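Local coordinates for conserved hypothetical protein (Streptococcus pyogenes, PDB 2EWC) that is of unknown function but belongs to the conserved YjgF family and may act as a translation initiation inhibitor, at residues D8-D12 and R13-G17; V34-D37 and I38-I42; A45-E48 and M49-R52; V73-I76 and P77-E80; K81-K84 and E85-G89. One frame throughout, in Å; residues are numbered along the deposited sequence. Where two conformers were deposited one is given.

Contact 1: residues D8-D12 and R13-G17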
loop_
_atom_site.group_PDB
_atom_site.type_symbol
_atom_site.label_atom_id
_atom_site.label_comp_id
_atom_site.label_asym_id
_atom_site.label_seq_id
_atom_site.Cartn_x
_atom_site.Cartn_y
_atom_site.Cartn_z
ATOM N N ASP B 8 2.503 23.084 -47.613
ATOM C CA ASP B 8 2.669 24.271 -46.773
ATOM C C ASP B 8 4.132 24.448 -46.304
ATOM O O ASP B 8 4.408 24.641 -45.109
ATOM C CB ASP B 8 1.733 24.157 -45.557
ATOM C CG ASP B 8 1.562 25.471 -44.822
ATOM O OD1 ASP B 8 1.696 26.531 -45.486
ATOM O OD2 ASP B 8 1.293 25.438 -43.589
ATOM N N VAL B 9 5.063 24.352 -47.249
ATOM C CA VAL B 9 6.490 24.441 -46.972
ATOM C C VAL B 9 6.891 25.874 -46.656
ATOM O O VAL B 9 6.493 26.805 -47.350
ATOM C CB VAL B 9 7.306 23.916 -48.153
ATOM C CG1 VAL B 9 8.780 24.196 -47.968
ATOM C CG2 VAL B 9 7.082 22.425 -48.309
ATOM N N ASN B 10 7.666 26.046 -45.587
ATOM C CA ASN B 10 8.183 27.357 -45.210
ATOM C C ASN B 10 9.677 27.420 -45.498
ATOM O O ASN B 10 10.483 26.881 -44.754
ATOM C CB ASN B 10 7.853 27.672 -43.736
ATOM C CG ASN B 10 8.207 29.109 -43.340
ATOM O OD1 ASN B 10 9.172 29.672 -43.827
ATOM N ND2 ASN B 10 7.438 29.686 -42.421
ATOM N N GLU B 11 10.026 28.090 -46.593
ATOM C CA GLU B 11 11.404 28.162 -47.090
ATOM C C GLU B 11 12.381 28.869 -46.143
ATOM O O GLU B 11 13.529 28.468 -46.036
ATOM C CB GLU B 11 11.451 28.818 -48.493
ATOM C CG GLU B 11 10.659 28.068 -49.606
ATOM C CD GLU B 11 11.207 26.668 -49.929
ATOM O OE1 GLU B 11 12.287 26.306 -49.398
ATOM O OE2 GLU B 11 10.555 25.924 -50.712
ATOM N N ASP B 12 11.921 29.926 -45.479
ATOM C CA ASP B 12 12.758 30.701 -44.547
ATOM C C ASP B 12 13.092 29.970 -43.256
ATOM O O ASP B 12 14.198 30.113 -42.726
ATOM C CB ASP B 12 12.078 32.025 -44.171
ATOM C CG ASP B 12 11.461 32.727 -45.364
ATOM O OD1 ASP B 12 10.379 33.327 -45.182
ATOM O OD2 ASP B 12 12.041 32.671 -46.482
ATOM N N ARG B 13 12.133 29.215 -42.726
ATOM C CA ARG B 13 12.354 28.516 -41.457
ATOM C C ARG B 13 12.956 27.118 -41.675
ATOM O O ARG B 13 13.560 26.549 -40.767
ATOM C CB ARG B 13 11.064 28.424 -40.627
ATOM C CG ARG B 13 10.166 29.691 -40.559
ATOM C CD ARG B 13 10.891 31.008 -40.207
ATOM N NE ARG B 13 11.784 30.887 -39.057
ATOM C CZ ARG B 13 11.386 30.583 -37.821
ATOM N NH1 ARG B 13 10.098 30.349 -37.563
ATOM N NH2 ARG B 13 12.283 30.494 -36.834
ATOM N N GLY B 14 12.827 26.580 -42.885
ATOM C CA GLY B 14 13.320 25.229 -43.164
ATOM C C GLY B 14 12.451 24.155 -42.523
ATOM O O GLY B 14 12.967 23.242 -41.887
ATOM N N HIS B 15 11.133 24.272 -42.675
ATOM C CA HIS B 15 10.205 23.242 -42.198
ATOM C C HIS B 15 9.044 23.038 -43.170
ATOM O O HIS B 15 8.765 23.900 -44.011
ATOM C CB HIS B 15 9.709 23.537 -40.769
ATOM C CG HIS B 15 8.820 24.746 -40.639
ATOM N ND1 HIS B 15 9.037 25.731 -39.693
ATOM C CD2 HIS B 15 7.685 25.100 -41.293
ATOM C CE1 HIS B 15 8.081 26.644 -39.784
ATOM N NE2 HIS B 15 7.253 26.288 -40.751
ATOM N N THR B 16 8.368 21.900 -43.054
ATOM C CA THR B 16 7.187 21.617 -43.847
ATOM C C THR B 16 5.965 21.604 -42.926
ATOM O O THR B 16 5.972 20.928 -41.871
ATOM C CB THR B 16 7.329 20.252 -44.562
ATOM O OG1 THR B 16 8.419 20.322 -45.497
ATOM C CG2 THR B 16 6.057 19.880 -45.288
ATOM N N GLY B 17 4.926 22.347 -43.314
ATOM C CA GLY B 17 3.738 22.507 -42.475
ATOM C C GLY B 17 3.026 21.184 -42.248
ATOM O O GLY B 17 2.565 20.901 -41.149
HETATM O O HOH W 1 4.591 26.655 -42.637
#
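A tight beta hairpin pairs N10 with H15 and V9 with T16, and its turn closes with a G1 beta bulge. N10 N donates to H15 O at 2.9 Å, almost straight. In the return direction N10 O faces two amides, those of G14 and H15. G14 N reaches it at 3.0 Å and H15 N at 3.4 Å, and both bonds are weak. G14 takes the positive phi (73°) usual for the first residue of this bulge.

The N10 side chain also holds the turn. Its CG stands anti to the backbone N (chi1 -172°), which lays the amide alongside R13. N10 OD1 accepts from R13 N at 3.2 Å, with the donor above the carbonyl plane. N10 ND2 lies 3.3 Å from R13 CG. The H15 ring comes to the same residue, with NE2 3.3 Å from N10 CB and its plane steeply turned against the amide.

Within this chain the hairpin lies at the edge of the mixed sheet, with strand 5-10 outermost. V9 and T16 are a non-hydrogen-bonded pair on the face away from N10 and H15, where V9 CG2 sits 3.8 Å from T16 OG1. That hydroxyl bonds to Y91 O of a second subunit. R13 NH2 forms a salt bridge with E80 of that subunit. At the open end G17 N donates to D8 O at 3.0 Å, and a water links D8 O to H15 NE2.

Contact 2: residues V34-D37 and I38-I42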
loop_
_atom_site.group_PDB
_atom_site.type_symbol
_atom_site.label_atom_id
_atom_site.label_comp_id
_atom_site.label_asym_id
_atom_site.label_seq_id
_atom_site.Cartn_x
_atom_site.Cartn_y
_atom_site.Cartn_z
ATOM N N VAL B 34 -1.338 35.355 -32.502
ATOM C CA VAL B 34 -0.301 35.629 -31.476
ATOM C C VAL B 34 -0.370 37.060 -30.943
ATOM O O VAL B 34 -0.839 37.987 -31.624
ATOM C CB VAL B 34 1.190 35.163 -31.842
ATOM C CG1 VAL B 34 2.130 35.231 -30.590
ATOM C CG2 VAL B 34 1.237 33.718 -32.425
ATOM N N GLY B 35 0.039 37.217 -29.694
ATOM C CA GLY B 35 -0.169 38.461 -28.993
ATOM C C GLY B 35 -1.506 38.507 -28.278
ATOM O O GLY B 35 -1.754 39.410 -27.491
ATOM N N GLN B 36 -2.382 37.548 -28.554
ATOM C CA GLN B 36 -3.676 37.522 -27.886
ATOM C C GLN B 36 -3.603 36.641 -26.633
ATOM O O GLN B 36 -2.532 36.100 -26.319
ATOM C CB GLN B 36 -4.782 37.094 -28.858
ATOM C CG GLN B 36 -4.926 38.055 -30.032
ATOM C CD GLN B 36 -5.941 37.585 -31.076
ATOM O OE1 GLN B 36 -6.976 37.000 -30.741
ATOM N NE2 GLN B 36 -5.648 37.855 -32.351
ATOM N N ASP B 37 -4.719 36.514 -25.917
ATOM C CA ASP B 37 -4.739 35.767 -24.647
ATOM C C ASP B 37 -4.676 34.239 -24.832
ATOM O O ASP B 37 -4.905 33.736 -25.920
ATOM C CB ASP B 37 -5.935 36.197 -23.768
ATOM C CG ASP B 37 -7.294 35.829 -24.370
ATOM O OD1 ASP B 37 -7.400 34.941 -25.240
ATOM O OD2 ASP B 37 -8.299 36.429 -23.945
ATOM N N ILE B 38 -4.373 33.501 -23.764
ATOM C CA ILE B 38 -4.189 32.049 -23.904
ATOM C C ILE B 38 -5.313 31.347 -24.688
ATOM O O ILE B 38 -5.014 30.593 -25.586
ATOM C CB ILE B 38 -3.900 31.318 -22.555
ATOM C CG1 ILE B 38 -3.632 29.830 -22.803
ATOM C CG2 ILE B 38 -5.041 31.579 -21.503
ATOM C CD1 ILE B 38 -2.330 29.521 -23.611
ATOM N N GLU B 39 -6.581 31.608 -24.359
ATOM C CA GLU B 39 -7.689 30.918 -25.031
ATOM C C GLU B 39 -7.653 31.187 -26.538
ATOM O O GLU B 39 -7.829 30.267 -27.342
ATOM C CB GLU B 39 -9.047 31.313 -24.429
ATOM C CG GLU B 39 -10.210 30.405 -24.824
ATOM C CD GLU B 39 -11.546 30.893 -24.250
ATOM O OE1 GLU B 39 -12.437 31.266 -25.049
ATOM O OE2 GLU B 39 -11.697 30.942 -22.995
ATOM N N SER B 40 -7.403 32.445 -26.907
ATOM C CA SER B 40 -7.343 32.854 -28.312
ATOM C C SER B 40 -6.163 32.237 -29.063
ATOM O O SER B 40 -6.275 31.943 -30.254
ATOM C CB SER B 40 -7.295 34.375 -28.436
ATOM O OG SER B 40 -8.362 34.981 -27.725
ATOM N N GLN B 41 -5.036 32.047 -28.375
ATOM C CA GLN B 41 -3.847 31.454 -29.018
ATOM C C GLN B 41 -4.046 29.976 -29.208
ATOM O O GLN B 41 -3.546 29.413 -30.164
ATOM C CB GLN B 41 -2.556 31.734 -28.241
ATOM C CG GLN B 41 -2.166 33.180 -28.289
ATOM C CD GLN B 41 -0.748 33.419 -27.868
ATOM O OE1 GLN B 41 0.088 32.517 -27.899
ATOM N NE2 GLN B 41 -0.458 34.648 -27.473
ATOM N N ILE B 42 -4.776 29.358 -28.279
ATOM C CA ILE B 42 -5.149 27.962 -28.399
ATOM C C ILE B 42 -6.094 27.761 -29.599
ATOM O O ILE B 42 -5.835 26.892 -30.441
ATOM C CB ILE B 42 -5.755 27.400 -27.095
ATOM C CG1 ILE B 42 -4.687 27.397 -25.977
ATOM C CG2 ILE B 42 -6.308 25.969 -27.339
ATOM C CD1 ILE B 42 -5.248 27.209 -24.576
#
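D37 caps the N-terminus of helix 38-54 through S40, three residues on. The D37 CG lies between its own backbone N and carbonyl carbon (chi1 66°). This rotamer turns the carboxylate back over the first turn. One oxygen does the capping. D37 OD1 accepts from S40 N at 3.0 Å, nearly along its C-O axis. S40 has two conformers. In one of them, with the hydroxyl beside its backbone N (chi1 -53°), S40 OG also donates to D37 OD1 at 2.7 Å, from above the carboxylate plane. This half of the cap is therefore less certain. A negative charge at this position should interact well with the helix dipole.

Q36, just before the cap, has an extended side chain. Its OE1 rests 3.5 Å from S40 CB. The backbone carbonyl of Q36 is bound by Q41. There the Q41 side chain, extended beyond CG, reaches back to the loop, and NE2 donates to Q36 O at 2.8 Å. The donor is tilted from the carbonyl plane. The same amide ties the turn to a loop further along the chain, with NE2 bonded to G109 O and OE1 to L111 N. The preceding loop is thus held to the helix by a side chain of the helix itself. V34 CG1 lies across the end of this amide, 4.1 Å from Q41 NE2.

Contact 3: residues A45-E48 and M49-R52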
loop_
_atom_site.group_PDB
_atom_site.type_symbol
_atom_site.label_atom_id
_atom_site.label_comp_id
_atom_site.label_asym_id
_atom_site.label_seq_id
_atom_site.Cartn_x
_atom_site.Cartn_y
_atom_site.Cartn_z
ATOM N N ALA B 45 -4.067 28.284 -32.716
ATOM C CA ALA B 45 -3.228 27.155 -33.067
ATOM C C ALA B 45 -4.078 26.078 -33.756
ATOM O O ALA B 45 -3.659 25.515 -34.759
ATOM C CB ALA B 45 -2.556 26.611 -31.857
ATOM N N PHE B 46 -5.274 25.811 -33.223
ATOM C CA PHE B 46 -6.141 24.774 -33.765
ATOM C C PHE B 46 -6.723 25.172 -35.136
ATOM O O PHE B 46 -7.012 24.292 -35.957
ATOM C CB PHE B 46 -7.280 24.429 -32.801
ATOM C CG PHE B 46 -6.852 23.634 -31.579
ATOM C CD1 PHE B 46 -5.843 22.687 -31.649
ATOM C CD2 PHE B 46 -7.526 23.793 -30.370
ATOM C CE1 PHE B 46 -5.477 21.935 -30.522
ATOM C CE2 PHE B 46 -7.166 23.039 -29.240
ATOM C CZ PHE B 46 -6.141 22.115 -29.323
ATOM N N ASP B 47 -6.912 26.480 -35.365
ATOM C CA ASP B 47 -7.297 26.986 -36.692
ATOM C C ASP B 47 -6.202 26.671 -37.724
ATOM O O ASP B 47 -6.531 26.271 -38.855
ATOM C CB ASP B 47 -7.531 28.498 -36.692
ATOM C CG ASP B 47 -8.794 28.934 -35.930
ATOM O OD1 ASP B 47 -9.695 28.100 -35.643
ATOM O OD2 ASP B 47 -8.895 30.163 -35.645
ATOM N N GLU B 48 -4.922 26.864 -37.368
ATOM C CA GLU B 48 -3.824 26.482 -38.271
ATOM C C GLU B 48 -3.816 24.974 -38.525
ATOM O O GLU B 48 -3.655 24.542 -39.678
ATOM C CB GLU B 48 -2.436 26.926 -37.783
ATOM C CG GLU B 48 -1.762 28.062 -38.620
ATOM C CD GLU B 48 -0.212 27.914 -38.785
ATOM O OE1 GLU B 48 0.553 27.650 -37.788
ATOM O OE2 GLU B 48 0.252 28.106 -39.934
HETATM N N MSE B 49 -3.999 24.186 -37.455
HETATM C CA MSE B 49 -4.049 22.729 -37.556
HETATM C C MSE B 49 -5.142 22.302 -38.558
HETATM O O MSE B 49 -4.879 21.478 -39.444
HETATM C CB MSE B 49 -4.258 22.077 -36.182
HETATM C CG MSE B 49 -4.292 20.554 -36.199
HETATM SE SE MSE B 49 -4.340 19.720 -34.574
HETATM C CE MSE B 49 -5.797 20.413 -33.849
ATOM N N GLU B 50 -6.344 22.879 -38.421
ATOM C CA GLU B 50 -7.442 22.629 -39.351
ATOM C C GLU B 50 -7.116 23.079 -40.777
ATOM O O GLU B 50 -7.468 22.385 -41.744
ATOM C CB GLU B 50 -8.738 23.317 -38.892
ATOM C CG GLU B 50 -9.347 22.700 -37.647
ATOM C CD GLU B 50 -10.728 23.235 -37.328
ATOM O OE1 GLU B 50 -10.899 24.483 -37.240
ATOM O OE2 GLU B 50 -11.654 22.395 -37.169
ATOM N N ARG B 51 -6.497 24.257 -40.902
ATOM C CA ARG B 51 -6.097 24.787 -42.203
ATOM C C ARG B 51 -5.179 23.798 -42.888
ATOM O O ARG B 51 -5.368 23.487 -44.050
ATOM C CB ARG B 51 -5.366 26.133 -42.081
ATOM C CG ARG B 51 -4.955 26.717 -43.450
ATOM C CD ARG B 51 -4.166 28.029 -43.373
ATOM N NE ARG B 51 -2.857 27.831 -42.767
ATOM C CZ ARG B 51 -1.765 27.394 -43.395
ATOM N NH1 ARG B 51 -1.784 27.110 -44.692
ATOM N NH2 ARG B 51 -0.631 27.238 -42.700
ATOM N N ARG B 52 -4.175 23.313 -42.167
ATOM C CA ARG B 52 -3.198 22.424 -42.782
ATOM C C ARG B 52 -3.829 21.085 -43.143
ATOM O O ARG B 52 -3.600 20.578 -44.224
ATOM C CB ARG B 52 -1.972 22.259 -41.893
ATOM C CG ARG B 52 -0.953 23.389 -42.061
ATOM C CD ARG B 52 -0.046 23.457 -40.832
ATOM N NE ARG B 52 1.054 24.409 -40.997
ATOM C CZ ARG B 52 1.926 24.727 -40.036
ATOM N NH1 ARG B 52 1.829 24.190 -38.818
ATOM N NH2 ARG B 52 2.906 25.598 -40.298
HETATM O O HOH W 2 3.980 27.063 -37.780
#
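E48 has an unusual first torsion (chi1 -110°) and a kinked chain that carries its carboxylate along the helix to R51 and R52. R51 starts with CG anti to its backbone N and bends at chi3 (67°), which brings NH2 to the same place. Together the three residues make a salt-bridge network on one side of helix 38-54, bridging positions three and four apart.

The two arginines meet E48 OE2 differently. R51 NH2 donates to it at 3.0 Å with an N-H...O angle of 155°. The oxygen lies near the guanidinium plane of R51 and is approached on its anti side. R52 offers a face instead. E48 OE2 stands over that face, 3.7 Å from R52 NH2, so the long salt bridge is one of charge without a directed N-H. Both arginines also pair with D8 of the N-terminal hairpin, which gives each two acidic partners. E48 OE1 accepts from V31 N.

On a different side of the helix D47 and E50 come close, with OD1 of D47 4.1 Å from OE1 of E50. R86 of helix 76-87 forms salt bridges with both, which should offset the repulsion. F46 and M49, a selenomethionine, run side by side on the buried side, near I83 and F87 of helix 76-87. Next to the network, a water accepts from R52 NH2 at 3.1 Å and gives a weak bond to E48 OE1.

Contact 4: residues V73-I76 and P77-E80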
loop_
_atom_site.group_PDB
_atom_site.type_symbol
_atom_site.label_atom_id
_atom_site.label_comp_id
_atom_site.label_asym_id
_atom_site.label_seq_id
_atom_site.Cartn_x
_atom_site.Cartn_y
_atom_site.Cartn_z
ATOM N N VAL B 73 2.127 25.532 -18.315
ATOM C CA VAL B 73 1.395 24.277 -18.471
ATOM C C VAL B 73 0.106 24.223 -17.624
ATOM O O VAL B 73 -0.806 23.452 -17.917
ATOM C CB VAL B 73 2.315 23.051 -18.199
ATOM C CG1 VAL B 73 2.608 22.887 -16.703
ATOM C CG2 VAL B 73 1.716 21.783 -18.803
ATOM N N TRP B 74 0.019 25.051 -16.582
ATOM C CA TRP B 74 -1.233 25.153 -15.797
ATOM C C TRP B 74 -2.454 25.692 -16.583
ATOM O O TRP B 74 -3.577 25.733 -16.057
ATOM C CB TRP B 74 -1.012 25.959 -14.531
ATOM C CG TRP B 74 -0.084 25.299 -13.547
ATOM C CD1 TRP B 74 1.274 25.483 -13.450
ATOM C CD2 TRP B 74 -0.439 24.374 -12.516
ATOM N NE1 TRP B 74 1.783 24.713 -12.419
ATOM C CE2 TRP B 74 0.748 24.032 -11.828
ATOM C CE3 TRP B 74 -1.653 23.791 -12.106
ATOM C CZ2 TRP B 74 0.762 23.133 -10.750
ATOM C CZ3 TRP B 74 -1.645 22.916 -11.040
ATOM C CH2 TRP B 74 -0.436 22.593 -10.370
ATOM N N ASN B 75 -2.217 26.110 -17.826
ATOM C CA ASN B 75 -3.282 26.453 -18.768
ATOM C C ASN B 75 -3.931 25.231 -19.463
ATOM O O ASN B 75 -4.819 25.401 -20.293
ATOM C CB ASN B 75 -2.741 27.400 -19.836
ATOM C CG ASN B 75 -2.580 28.816 -19.336
ATOM O OD1 ASN B 75 -3.430 29.349 -18.611
ATOM N ND2 ASN B 75 -1.489 29.450 -19.738
ATOM N N ILE B 76 -3.488 24.019 -19.150
ATOM C CA ILE B 76 -4.144 22.803 -19.675
ATOM C C ILE B 76 -5.691 22.838 -19.600
ATOM O O ILE B 76 -6.328 22.501 -20.579
ATOM C CB ILE B 76 -3.590 21.507 -19.034
ATOM C CG1 ILE B 76 -2.253 21.105 -19.677
ATOM C CG2 ILE B 76 -4.553 20.306 -19.213
ATOM C CD1 ILE B 76 -1.505 20.117 -18.822
ATOM N N PRO B 77 -6.294 23.231 -18.447
ATOM C CA PRO B 77 -7.775 23.312 -18.431
ATOM C C PRO B 77 -8.379 24.295 -19.458
ATOM O O PRO B 77 -9.499 24.079 -19.931
ATOM C CB PRO B 77 -8.121 23.778 -16.998
ATOM C CG PRO B 77 -6.903 23.544 -16.172
ATOM C CD PRO B 77 -5.704 23.564 -17.134
ATOM N N VAL B 78 -7.663 25.369 -19.790
ATOM C CA VAL B 78 -8.130 26.284 -20.838
ATOM C C VAL B 78 -8.152 25.502 -22.144
ATOM O O VAL B 78 -9.129 25.558 -22.869
ATOM C CB VAL B 78 -7.236 27.545 -20.980
ATOM C CG1 VAL B 78 -7.773 28.480 -22.094
ATOM C CG2 VAL B 78 -7.113 28.297 -19.622
HETATM N N MSE B 79 -7.076 24.767 -22.433
HETATM C CA MSE B 79 -7.018 23.983 -23.666
HETATM C C MSE B 79 -8.087 22.883 -23.694
HETATM O O MSE B 79 -8.676 22.627 -24.741
HETATM C CB MSE B 79 -5.615 23.383 -23.909
HETATM C CG MSE B 79 -5.520 22.517 -25.218
HETATM SE SE MSE B 79 -4.018 21.518 -25.437
HETATM C CE MSE B 79 -4.147 20.439 -23.987
ATOM N N GLU B 80 -8.293 22.221 -22.555
ATOM C CA GLU B 80 -9.247 21.122 -22.458
ATOM C C GLU B 80 -10.670 21.555 -22.776
ATOM O O GLU B 80 -11.407 20.800 -23.432
ATOM C CB GLU B 80 -9.212 20.491 -21.073
ATOM C CG GLU B 80 -8.037 19.546 -20.915
ATOM C CD GLU B 80 -8.034 18.850 -19.574
ATOM O OE1 GLU B 80 -8.831 19.232 -18.689
ATOM O OE2 GLU B 80 -7.229 17.916 -19.409
#
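W74 touches the next segment through its backbone, where W74 O lies 3.2 Å from P77 CD. Its indole packs against other subunits instead. N75 closes the short 3-10 segment 73-75 and leads into helix 76-87. N75 O accepts a weak bond from V78 N at 2.9 Å and a straighter one from M79 N at 3.2 Å, so one carbonyl serves two amides as the helix starts. The N75 side chain lies alongside V78, with OD1 4.0 Å from V78 CG2.

I76 follows. I76 O takes E80 N at 2.8 Å. The I76 CB sits 3.5 Å from P77 CD; proline suits the first turn of a helix, where its missing N-H costs no bond. I76 CG2, anti to the backbone N, lies 3.6 Å from E80 OE2. The E80 carboxylate finds its main partner in R13 of a third subunit.

This is the start of the helix in the beta-alpha-beta unit 63-70, 76-87, 93-98. N75 and V78 lean on helix 38-54 through I38, E39 and I42, while I76 and M79 cover F70 of strand 63-70 and S96 of strand 93-98.

Contact 5: residues K81-K84 and E85-G89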
loop_
_atom_site.group_PDB
_atom_site.type_symbol
_atom_site.label_atom_id
_atom_site.label_comp_id
_atom_site.label_asym_id
_atom_site.label_seq_id
_atom_site.Cartn_x
_atom_site.Cartn_y
_atom_site.Cartn_z
ATOM N N LYS B 81 -11.048 22.753 -22.312
ATOM C CA LYS B 81 -12.345 23.360 -22.641
ATOM C C LYS B 81 -12.486 23.562 -24.156
ATOM O O LYS B 81 -13.528 23.273 -24.740
ATOM C CB LYS B 81 -12.531 24.712 -21.918
ATOM C CG LYS B 81 -13.822 25.446 -22.310
ATOM C CD LYS B 81 -13.968 26.875 -21.689
ATOM C CE LYS B 81 -15.310 27.497 -22.153
ATOM N NZ LYS B 81 -15.534 28.912 -21.724
HETATM N N MSE B 82 -11.425 24.071 -24.775
HETATM C CA MSE B 82 -11.420 24.365 -26.202
HETATM C C MSE B 82 -11.430 23.088 -27.052
HETATM O O MSE B 82 -12.034 23.046 -28.126
HETATM C CB MSE B 82 -10.189 25.209 -26.535
HETATM C CG MSE B 82 -10.505 26.542 -27.185
HETATM SE SE MSE B 82 -11.787 27.591 -26.389
HETATM C CE MSE B 82 -13.232 26.598 -26.453
ATOM N N ILE B 83 -10.751 22.057 -26.559
ATOM C CA ILE B 83 -10.749 20.744 -27.193
ATOM C C ILE B 83 -12.179 20.167 -27.235
ATOM O O ILE B 83 -12.646 19.707 -28.282
ATOM C CB ILE B 83 -9.774 19.794 -26.481
ATOM C CG1 ILE B 83 -8.330 20.153 -26.877
ATOM C CG2 ILE B 83 -10.075 18.309 -26.828
ATOM C CD1 ILE B 83 -7.270 19.378 -26.089
ATOM N N LYS B 84 -12.876 20.244 -26.103
ATOM C CA LYS B 84 -14.203 19.665 -25.997
ATOM C C LYS B 84 -15.179 20.367 -26.941
ATOM O O LYS B 84 -16.008 19.715 -27.555
ATOM C CB LYS B 84 -14.671 19.606 -24.540
ATOM C CG LYS B 84 -13.828 18.595 -23.763
ATOM C CD LYS B 84 -14.368 18.247 -22.425
ATOM C CE LYS B 84 -13.699 19.036 -21.343
ATOM N NZ LYS B 84 -14.572 19.038 -20.126
ATOM N N GLU B 85 -15.006 21.675 -27.119
ATOM C CA GLU B 85 -15.823 22.448 -28.064
ATOM C C GLU B 85 -15.488 22.199 -29.548
ATOM O O GLU B 85 -16.371 22.248 -30.403
ATOM C CB GLU B 85 -15.740 23.943 -27.741
ATOM C CG GLU B 85 -16.392 24.340 -26.391
ATOM C CD GLU B 85 -16.264 25.841 -26.086
ATOM O OE1 GLU B 85 -15.774 26.573 -26.990
ATOM O OE2 GLU B 85 -16.638 26.286 -24.960
ATOM N N ARG B 86 -14.228 21.921 -29.856
ATOM C CA ARG B 86 -13.806 21.790 -31.258
ATOM C C ARG B 86 -13.638 20.371 -31.817
ATOM O O ARG B 86 -13.757 20.173 -33.036
ATOM C CB ARG B 86 -12.559 22.634 -31.505
ATOM C CG ARG B 86 -12.900 24.100 -31.371
ATOM C CD ARG B 86 -11.724 24.935 -31.682
ATOM N NE ARG B 86 -11.410 24.892 -33.098
ATOM C CZ ARG B 86 -10.665 25.803 -33.703
ATOM N NH1 ARG B 86 -10.176 26.826 -33.010
ATOM N NH2 ARG B 86 -10.410 25.690 -34.993
ATOM N N PHE B 87 -13.379 19.399 -30.939
ATOM C CA PHE B 87 -13.186 17.993 -31.336
ATOM C C PHE B 87 -14.454 17.120 -31.221
ATOM O O PHE B 87 -14.480 15.999 -31.735
ATOM C CB PHE B 87 -12.051 17.351 -30.537
ATOM C CG PHE B 87 -10.681 17.761 -30.977
ATOM C CD1 PHE B 87 -10.169 19.014 -30.640
ATOM C CD2 PHE B 87 -9.884 16.878 -31.705
ATOM C CE1 PHE B 87 -8.882 19.394 -31.018
ATOM C CE2 PHE B 87 -8.589 17.242 -32.114
ATOM C CZ PHE B 87 -8.078 18.502 -31.764
ATOM N N ASN B 88 -15.479 17.613 -30.517
ATOM C CA ASN B 88 -16.820 16.988 -30.519
ATOM C C ASN B 88 -16.837 15.490 -30.175
ATOM O O ASN B 88 -17.321 14.665 -30.960
ATOM C CB ASN B 88 -17.486 17.172 -31.886
ATOM C CG ASN B 88 -17.347 18.586 -32.427
ATOM O OD1 ASN B 88 -17.983 19.528 -31.923
ATOM N ND2 ASN B 88 -16.530 18.739 -33.481
ATOM N N GLY B 89 -16.278 15.132 -29.028
ATOM C CA GLY B 89 -16.326 13.751 -28.577
ATOM C C GLY B 89 -15.350 12.797 -29.240
ATOM O O GLY B 89 -15.284 11.626 -28.846
#
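The last turns of helix 76-87 keep i to i+4 bonds, from E85 N to K81 O, from R86 N to M82 O, and from F87 N to I83 O at 2.8 Å. Helical geometry stops at N88, which has positive phi (53°).

K81 and E85 lie one turn apart on the exposed side. K81 is fully extended, with CG anti to its backbone N (chi1 176°). Its CE rests 3.3 Å from E85 OE2, while NZ stays 4.3 Å from that oxygen, beyond a salt bridge.

On the buried side I83 and F87 meet obliquely, with I83 CG2 3.9 Å from F87 CD1. The I83 carbonyl oxygen lies at the edge of the F87 ring, 3.5 Å from CD1. Both residues pack on M66 of strand 63-70, and they also touch F46 and M49 of helix 38-54. This helix is the crossover of a beta-alpha-beta unit that joins the parallel strands 63-70 and 93-98.

R86 CB packs 3.4 Å from M82 O, and its side chain then leads away to D47 and E50. K84 NZ gives a weak hydrogen bond to D12 O of a third subunit. The turn therefore divides its chemistry. Apolar groups hold the helix to the sheet, polar ends serve partners beyond the turn, and the attraction between K81 and E85 is probably loose and shared with solvent.

Overall arrangement
Contacts 2 and 3 share helix 38-54, and contacts 4 and 5 share helix 76-87. The two helices pack together: I42 CD1 of contact 2 lies 3.7 Å from M79 N of contact 4, and R86 NH2 of contact 5 is 2.6 Å from D47 OD1 of contact 3. Contact 3 lies nearest the chain's centre and also meets the hairpin, with D8 OD2 2.8 Å from R52 NE. Contacts 1 and 4 lie on opposite sides of the chain's centre, about 28 Å apart between centres. Between subunits they come together, since R13 of one copy pairs with E80 of another. A glycerol, probably from crystallisation, lies about 5 Å from the N75 side chain.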